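Local structure of protoporphyrinogen oxidase (Exiguobacterium sibiricum, 3LOV) at residues L305-D318 with P398-A412. The protein probably oxidises coproporphyrinogen III to coproporphyrin III with molecular oxygen in heme b biosynthesis, using bound FAD. Numbering follows the deposited sequence.
Sequences LTTHSTATVTMIFD and PKQVIISRLMDGLPA. With FAD (flavin-adenine dinucleotide), chain B.
T310, L406 and L410 meet around the dimethylbenzene end of the flavin. T310 brings CB to 3.6 Å from FAD C7M, L406 reaches the two ring methyls with CD2, and L410 lays CG 3.6 Å from FAD C8M while its CD2 touches the ring at C9. The other branch of L410, CD1, turns back to T310 OG1 and to NE2 of the H308 imidazole. With CG between its backbone N and carbonyl carbon (chi1 72°), H308 swings that ring across L410 CB, and a water in the ring plane joins ND1 to L410 O.

Behind these side chains, strand 400-406 lies at the edge of the mixed sheet of this flavin-containing amine oxidoreductase family member and pairs antiparallel with 307-318, whose other side is bonded to strand 357-364. T310 and L406 form a hydrogen-bonded pair, as do T312 and S404, then T314 and I402; L406 N to T310 O is short, 2.7 Å, and almost straight at 173°. At 407-408 the chain turns a corner, where S309 OG accepts D408 N at 3.0 Å. Beyond it, G409 and L410 both face H308 in a classic beta bulge with weak bonds; G409 C lies 3.8 Å from FAD C8M.

A second classic bulge lies at the far end: I316 O takes both K399 N (2.7 Å) and Q400 N. There P398 CB sits over the F317 ring in an off-centre CH-pi contact, 4.2 Å from the centroid, and K399 NZ forms a long salt bridge with D318 OD1. On the face carrying V313, M315 and V401, V313 CG1 meets V401 CG1 at 3.7 Å, and helix 377-392 packs over M315 and V401. R405, on that face too, makes a salt bridge with D377, while on the flavin-facing side R57 bonds T312 OG1 through its carbonyl O and S404 OG through its guanidinium NH1.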
loop_
_atom_site.group_PDB
_atom_site.type_symbol
_atom_site.label_atom_id
_atom_site.label_comp_id
_atom_site.label_asym_id
_atom_site.label_seq_id
_atom_site.Cartn_x
_atom_site.Cartn_y
_atom_site.Cartn_z
ATOM N N LEU A 305 -14.290 -1.345 -9.184
ATOM C CA LEU A 305 -12.971 -1.286 -8.567
ATOM C C LEU A 305 -12.778 -2.511 -7.699
ATOM O O LEU A 305 -13.349 -2.622 -6.620
ATOM C CB LEU A 305 -12.812 0.018 -7.771
ATOM C CG LEU A 305 -11.446 0.356 -7.191
ATOM C CD1 LEU A 305 -10.422 0.571 -8.291
ATOM C CD2 LEU A 305 -11.546 1.568 -6.267
ATOM N N THR A 306 -11.947 -3.436 -8.159
ATOM C CA THR A 306 -11.778 -4.703 -7.495
ATOM C C THR A 306 -10.688 -4.678 -6.459
ATOM O O THR A 306 -9.816 -3.795 -6.464
ATOM C CB THR A 306 -11.402 -5.840 -8.482
ATOM O OG1 THR A 306 -10.097 -5.574 -9.031
ATOM C CG2 THR A 306 -12.461 -6.006 -9.631
ATOM N N THR A 307 -10.710 -5.700 -5.598
ATOM C CA THR A 307 -9.726 -5.845 -4.561
ATOM C C THR A 307 -9.339 -7.306 -4.405
ATOM O O THR A 307 -9.986 -8.207 -4.972
ATOM C CB THR A 307 -10.285 -5.353 -3.196
ATOM O OG1 THR A 307 -11.434 -6.125 -2.863
ATOM C CG2 THR A 307 -10.613 -3.821 -3.197
ATOM N N HIS A 308 -8.285 -7.532 -3.624
ATOM C CA HIS A 308 -7.971 -8.863 -3.087
ATOM C C HIS A 308 -7.610 -8.741 -1.606
ATOM O O HIS A 308 -7.306 -7.635 -1.112
ATOM C CB HIS A 308 -6.850 -9.528 -3.917
ATOM C CG HIS A 308 -5.499 -8.928 -3.708
ATOM N ND1 HIS A 308 -5.041 -7.843 -4.430
ATOM C CD2 HIS A 308 -4.501 -9.259 -2.852
ATOM C CE1 HIS A 308 -3.826 -7.528 -4.021
ATOM N NE2 HIS A 308 -3.471 -8.371 -3.068
ATOM N N SER A 309 -7.648 -9.870 -0.897
ATOM C CA SER A 309 -7.298 -9.945 0.522
ATOM C C SER A 309 -5.894 -10.459 0.725
ATOM O O SER A 309 -5.409 -11.266 -0.042
ATOM C CB SER A 309 -8.258 -10.880 1.285
ATOM O OG SER A 309 -9.575 -10.380 1.188
ATOM N N THR A 310 -5.280 -10.009 1.811
ATOM C CA THR A 310 -3.928 -10.370 2.167
ATOM C C THR A 310 -3.917 -10.825 3.624
ATOM O O THR A 310 -4.612 -10.238 4.457
ATOM C CB THR A 310 -2.943 -9.151 2.024
ATOM O OG1 THR A 310 -3.034 -8.584 0.705
ATOM C CG2 THR A 310 -1.475 -9.579 2.306
ATOM N N ALA A 311 -3.164 -11.881 3.916
ATOM C CA ALA A 311 -2.757 -12.199 5.297
ATOM C C ALA A 311 -1.244 -11.970 5.484
ATOM O O ALA A 311 -0.434 -12.256 4.582
ATOM C CB ALA A 311 -3.093 -13.628 5.652
ATOM N N THR A 312 -0.863 -11.452 6.649
ATOM C CA THR A 312 0.529 -11.477 7.053
ATOM C C THR A 312 0.672 -12.537 8.144
ATOM O O THR A 312 -0.166 -12.652 9.053
ATOM C CB THR A 312 1.047 -10.094 7.512
ATOM O OG1 THR A 312 0.330 -9.670 8.674
ATOM C CG2 THR A 312 0.898 -9.042 6.380
ATOM N N VAL A 313 1.718 -13.348 8.018
ATOM C CA VAL A 313 1.955 -14.442 8.945
ATOM C C VAL A 313 3.396 -14.253 9.422
ATOM O O VAL A 313 4.325 -14.359 8.641
ATOM C CB VAL A 313 1.708 -15.827 8.296
ATOM C CG1 VAL A 313 1.946 -16.971 9.342
ATOM C CG2 VAL A 313 0.292 -15.891 7.698
ATOM N N THR A 314 3.544 -13.876 10.683
ATOM C CA THR A 314 4.832 -13.529 11.243
ATOM C C THR A 314 5.233 -14.656 12.161
ATOM O O THR A 314 4.443 -15.077 12.981
ATOM C CB THR A 314 4.798 -12.204 12.033
ATOM O OG1 THR A 314 4.654 -11.098 11.119
ATOM C CG2 THR A 314 6.095 -12.043 12.834
HETATM N N MSE A 315 6.450 -15.165 11.978
HETATM C CA MSE A 315 6.989 -16.254 12.816
HETATM C C MSE A 315 8.225 -15.777 13.580
HETATM O O MSE A 315 9.189 -15.316 12.963
HETATM C CB MSE A 315 7.379 -17.430 11.938
HETATM C CG MSE A 315 6.196 -18.185 11.408
HETATM SE SE MSE A 315 6.590 -19.046 9.732
HETATM C CE MSE A 315 5.212 -20.338 10.023
ATOM N N ILE A 316 8.152 -15.878 14.911
ATOM C CA ILE A 316 9.207 -15.463 15.820
ATOM C C ILE A 316 9.978 -16.723 16.184
ATOM O O ILE A 316 9.416 -17.667 16.698
ATOM C CB ILE A 316 8.652 -14.815 17.119
ATOM C CG1 ILE A 316 8.094 -13.404 16.843
ATOM C CG2 ILE A 316 9.773 -14.750 18.200
ATOM C CD1 ILE A 316 7.118 -12.879 17.899
ATOM N N PHE A 317 11.274 -16.715 15.903
ATOM C CA PHE A 317 12.175 -17.807 16.260
ATOM C C PHE A 317 13.216 -17.325 17.229
ATOM O O PHE A 317 13.649 -16.170 17.144
ATOM C CB PHE A 317 12.945 -18.256 15.031
ATOM C CG PHE A 317 12.081 -18.778 13.939
ATOM C CD1 PHE A 317 11.731 -20.129 13.900
ATOM C CD2 PHE A 317 11.605 -17.922 12.949
ATOM C CE1 PHE A 317 10.931 -20.624 12.874
ATOM C CE2 PHE A 317 10.819 -18.409 11.928
ATOM C CZ PHE A 317 10.468 -19.758 11.887
ATOM N N ASP A 318 13.687 -18.211 18.102
ATOM C CA ASP A 318 14.891 -17.912 18.872
ATOM C C ASP A 318 16.018 -17.571 17.886
ATOM O O ASP A 318 16.075 -18.121 16.782
ATOM C CB ASP A 318 15.266 -19.083 19.795
ATOM C CG ASP A 318 14.495 -19.058 21.110
ATOM O OD1 ASP A 318 14.434 -17.972 21.733
ATOM O OD2 ASP A 318 13.957 -20.116 21.523
ATOM N N PRO A 398 8.843 -22.370 14.831
ATOM C CA PRO A 398 8.637 -21.007 15.357
ATOM C C PRO A 398 8.191 -21.005 16.813
ATOM O O PRO A 398 7.403 -21.844 17.221
ATOM C CB PRO A 398 7.557 -20.416 14.441
ATOM C CG PRO A 398 6.845 -21.562 13.863
ATOM C CD PRO A 398 7.780 -22.769 13.891
ATOM N N LYS A 399 8.739 -20.076 17.587
ATOM C CA LYS A 399 8.388 -19.911 18.983
ATOM C C LYS A 399 7.000 -19.282 19.107
ATOM O O LYS A 399 6.265 -19.523 20.056
ATOM C CB LYS A 399 9.448 -19.040 19.663
ATOM C CG LYS A 399 9.136 -18.726 21.098
ATOM C CD LYS A 399 10.373 -18.249 21.872
ATOM C CE LYS A 399 10.880 -16.900 21.384
ATOM N NZ LYS A 399 11.472 -16.130 22.493
ATOM N N GLN A 400 6.627 -18.469 18.135
ATOM C CA GLN A 400 5.329 -17.804 18.186
ATOM C C GLN A 400 4.946 -17.399 16.769
ATOM O O GLN A 400 5.837 -17.084 15.973
ATOM C CB GLN A 400 5.399 -16.574 19.082
ATOM C CG GLN A 400 4.014 -16.037 19.453
ATOM C CD GLN A 400 4.064 -14.678 20.084
ATOM O OE1 GLN A 400 5.131 -14.169 20.419
ATOM N NE2 GLN A 400 2.901 -14.077 20.259
ATOM N N VAL A 401 3.643 -17.428 16.469
ATOM C CA VAL A 401 3.130 -17.015 15.178
ATOM C C VAL A 401 2.055 -15.946 15.375
ATOM O O VAL A 401 1.230 -16.068 16.241
ATOM C CB VAL A 401 2.638 -18.240 14.363
ATOM C CG1 VAL A 401 2.219 -17.846 12.974
ATOM C CG2 VAL A 401 3.749 -19.259 14.275
ATOM N N ILE A 402 2.112 -14.870 14.586
ATOM C CA ILE A 402 1.138 -13.770 14.652
ATOM C C ILE A 402 0.539 -13.659 13.257
ATOM O O ILE A 402 1.255 -13.371 12.268
ATOM C CB ILE A 402 1.811 -12.409 15.071
ATOM C CG1 ILE A 402 2.544 -12.536 16.429
ATOM C CG2 ILE A 402 0.752 -11.219 15.090
ATOM C CD1 ILE A 402 3.822 -11.552 16.627
ATOM N N ILE A 403 -0.767 -13.925 13.171
ATOM C CA ILE A 403 -1.520 -13.921 11.926
ATOM C C ILE A 403 -2.451 -12.697 11.871
ATOM O O ILE A 403 -3.165 -12.427 12.816
ATOM C CB ILE A 403 -2.377 -15.215 11.790
ATOM C CG1 ILE A 403 -1.490 -16.442 11.528
ATOM C CG2 ILE A 403 -3.369 -15.091 10.665
ATOM C CD1 ILE A 403 -2.269 -17.776 11.638
ATOM N N SER A 404 -2.411 -11.949 10.784
ATOM C CA SER A 404 -3.299 -10.804 10.596
ATOM C C SER A 404 -3.895 -10.883 9.210
ATOM O O SER A 404 -3.278 -11.423 8.298
ATOM C CB SER A 404 -2.528 -9.507 10.750
ATOM O OG SER A 404 -1.812 -9.532 11.970
ATOM N N ARG A 405 -5.115 -10.386 9.064
ATOM C CA ARG A 405 -5.881 -10.546 7.820
ATOM C C ARG A 405 -6.432 -9.191 7.432
ATOM O O ARG A 405 -7.111 -8.554 8.226
ATOM C CB ARG A 405 -7.049 -11.543 7.984
ATOM C CG ARG A 405 -6.628 -13.021 8.081
ATOM C CD ARG A 405 -7.829 -13.941 8.321
ATOM N NE ARG A 405 -7.457 -15.354 8.324
ATOM C CZ ARG A 405 -6.992 -16.017 9.372
ATOM N NH1 ARG A 405 -6.834 -15.402 10.539
ATOM N NH2 ARG A 405 -6.702 -17.315 9.258
ATOM N N LEU A 406 -6.129 -8.768 6.214
ATOM C CA LEU A 406 -6.562 -7.491 5.686
ATOM C C LEU A 406 -7.517 -7.768 4.535
ATOM O O LEU A 406 -7.084 -7.903 3.362
ATOM C CB LEU A 406 -5.347 -6.697 5.263
ATOM C CG LEU A 406 -4.379 -6.468 6.445
ATOM C CD1 LEU A 406 -3.197 -7.504 6.498
ATOM C CD2 LEU A 406 -3.866 -5.085 6.358
HETATM N N MSE A 407 -8.800 -7.936 4.895
HETATM C CA MSE A 407 -9.843 -8.298 3.936
HETATM C C MSE A 407 -10.091 -7.158 2.914
HETATM O O MSE A 407 -10.213 -5.991 3.297
HETATM C CB MSE A 407 -11.177 -8.637 4.643
HETATM C CG MSE A 407 -11.164 -9.853 5.591
HETATM SE SE MSE A 407 -10.106 -11.372 4.999
HETATM C CE MSE A 407 -11.045 -11.954 3.409
ATOM N N ASP A 408 -10.183 -7.514 1.619
ATOM C CA ASP A 408 -10.461 -6.547 0.541
ATOM C C ASP A 408 -9.619 -5.279 0.662
ATOM O O ASP A 408 -10.126 -4.178 0.444
ATOM C CB ASP A 408 -11.948 -6.150 0.518
ATOM C CG ASP A 408 -12.875 -7.355 0.696
ATOM O OD1 ASP A 408 -12.543 -8.468 0.196
ATOM O OD2 ASP A 408 -13.904 -7.213 1.385
ATOM N N GLY A 409 -8.340 -5.454 0.966
ATOM C CA GLY A 409 -7.469 -4.342 1.390
ATOM C C GLY A 409 -6.801 -3.592 0.254
ATOM O O GLY A 409 -6.479 -2.413 0.396
ATOM N N LEU A 410 -6.566 -4.273 -0.864
ATOM C CA LEU A 410 -5.835 -3.679 -1.949
ATOM C C LEU A 410 -6.667 -3.501 -3.207
ATOM O O LEU A 410 -7.007 -4.457 -3.868
ATOM C CB LEU A 410 -4.552 -4.477 -2.217
ATOM C CG LEU A 410 -3.513 -4.373 -1.080
ATOM C CD1 LEU A 410 -2.411 -5.449 -1.188
ATOM C CD2 LEU A 410 -2.932 -2.948 -0.957
ATOM N N PRO A 411 -6.975 -2.261 -3.558
ATOM C CA PRO A 411 -7.617 -2.020 -4.861
ATOM C C PRO A 411 -6.653 -2.066 -6.014
ATOM O O PRO A 411 -5.506 -1.657 -5.873
ATOM C CB PRO A 411 -8.144 -0.586 -4.756
ATOM C CG PRO A 411 -8.133 -0.255 -3.333
ATOM C CD PRO A 411 -6.980 -1.053 -2.733
ATOM N N ALA A 412 -7.168 -2.514 -7.153
ATOM C CA ALA A 412 -6.447 -2.605 -8.392
ATOM C C ALA A 412 -6.770 -1.369 -9.216
ATOM O O ALA A 412 -7.848 -1.295 -9.892
ATOM C CB ALA A 412 -6.883 -3.900 -9.145
HETATM P PA FAD B . -8.607 1.533 6.546
HETATM O O1A FAD B . -7.303 1.398 7.258
HETATM O O2A FAD B . -9.181 0.342 5.876
HETATM O O5B FAD B . -9.679 2.102 7.576
HETATM C C5B FAD B . -11.062 2.065 7.333
HETATM C C4B FAD B . -11.774 2.293 8.672
HETATM O O4B FAD B . -13.178 2.475 8.472
HETATM C C3B FAD B . -11.557 1.119 9.605
HETATM O O3B FAD B . -11.195 1.542 10.907
HETATM C C2B FAD B . -12.917 0.449 9.553
HETATM O O2B FAD B . -13.247 -0.208 10.725
HETATM C C1B FAD B . -13.857 1.618 9.346
HETATM N N9A FAD B . -15.170 1.285 8.771
HETATM C C8A FAD B . -15.555 0.339 7.846
HETATM N N7A FAD B . -16.892 0.419 7.631
HETATM C C5A FAD B . -17.376 1.420 8.428
HETATM C C6A FAD B . -18.642 1.974 8.626
HETATM N N6A FAD B . -19.698 1.545 7.940
HETATM N N1A FAD B . -18.805 3.009 9.532
HETATM C C2A FAD B . -17.722 3.525 10.204
HETATM N N3A FAD B . -16.464 2.994 9.986
HETATM C C4A FAD B . -16.305 1.958 9.138
HETATM N N1 FAD B . 0.845 1.465 2.751
HETATM C C2 FAD B . 2.104 1.967 2.933
HETATM O O2 FAD B . 2.325 3.178 2.800
HETATM N N3 FAD B . 3.135 1.116 3.243
HETATM C C4 FAD B . 2.959 -0.215 3.356
HETATM O O4 FAD B . 3.911 -0.906 3.664
HETATM C C4X FAD B . 1.709 -0.756 3.143
HETATM N N5 FAD B . 1.511 -2.118 3.305
HETATM C C5X FAD B . 0.228 -2.634 3.105
HETATM C C6 FAD B . 0.009 -4.010 3.224
HETATM C C7 FAD B . -1.276 -4.542 3.024
HETATM C C7M FAD B . -1.505 -6.019 3.162
HETATM C C8 FAD B . -2.361 -3.693 2.739
HETATM C C8M FAD B . -3.763 -4.225 2.502
HETATM C C9 FAD B . -2.159 -2.320 2.633
HETATM C C9A FAD B . -0.867 -1.774 2.808
HETATM N N10 FAD B . -0.660 -0.393 2.700
HETATM C C10 FAD B . 0.639 0.107 2.862
HETATM C "C1'" FAD B . -1.758 0.589 2.365
HETATM C "C2'" FAD B . -2.298 1.195 3.684
HETATM O "O2'" FAD B . -2.854 0.181 4.436
HETATM C "C3'" FAD B . -3.361 2.279 3.462
HETATM O "O3'" FAD B . -2.657 3.421 2.991
HETATM C "C4'" FAD B . -4.150 2.721 4.721
HETATM O "O4'" FAD B . -4.218 1.779 5.775
HETATM C "C5'" FAD B . -5.595 3.036 4.388
HETATM O "O5'" FAD B . -6.219 3.573 5.527
HETATM P P FAD B . -7.721 4.046 5.423
HETATM O O1P FAD B . -8.029 4.703 4.103
HETATM O O2P FAD B . -8.195 4.794 6.646
HETATM O O3P FAD B . -8.563 2.644 5.387
HETATM O O HOH W 1 -10.155 -2.522 -10.332
HETATM O O HOH W 2 -11.291 -8.524 -2.025
HETATM O O HOH W 3 -6.169 -6.030 -6.030
HETATM O O HOH W 4 -5.419 -6.737 0.729
HETATM O O HOH W 5 0.588 -10.690 11.231
#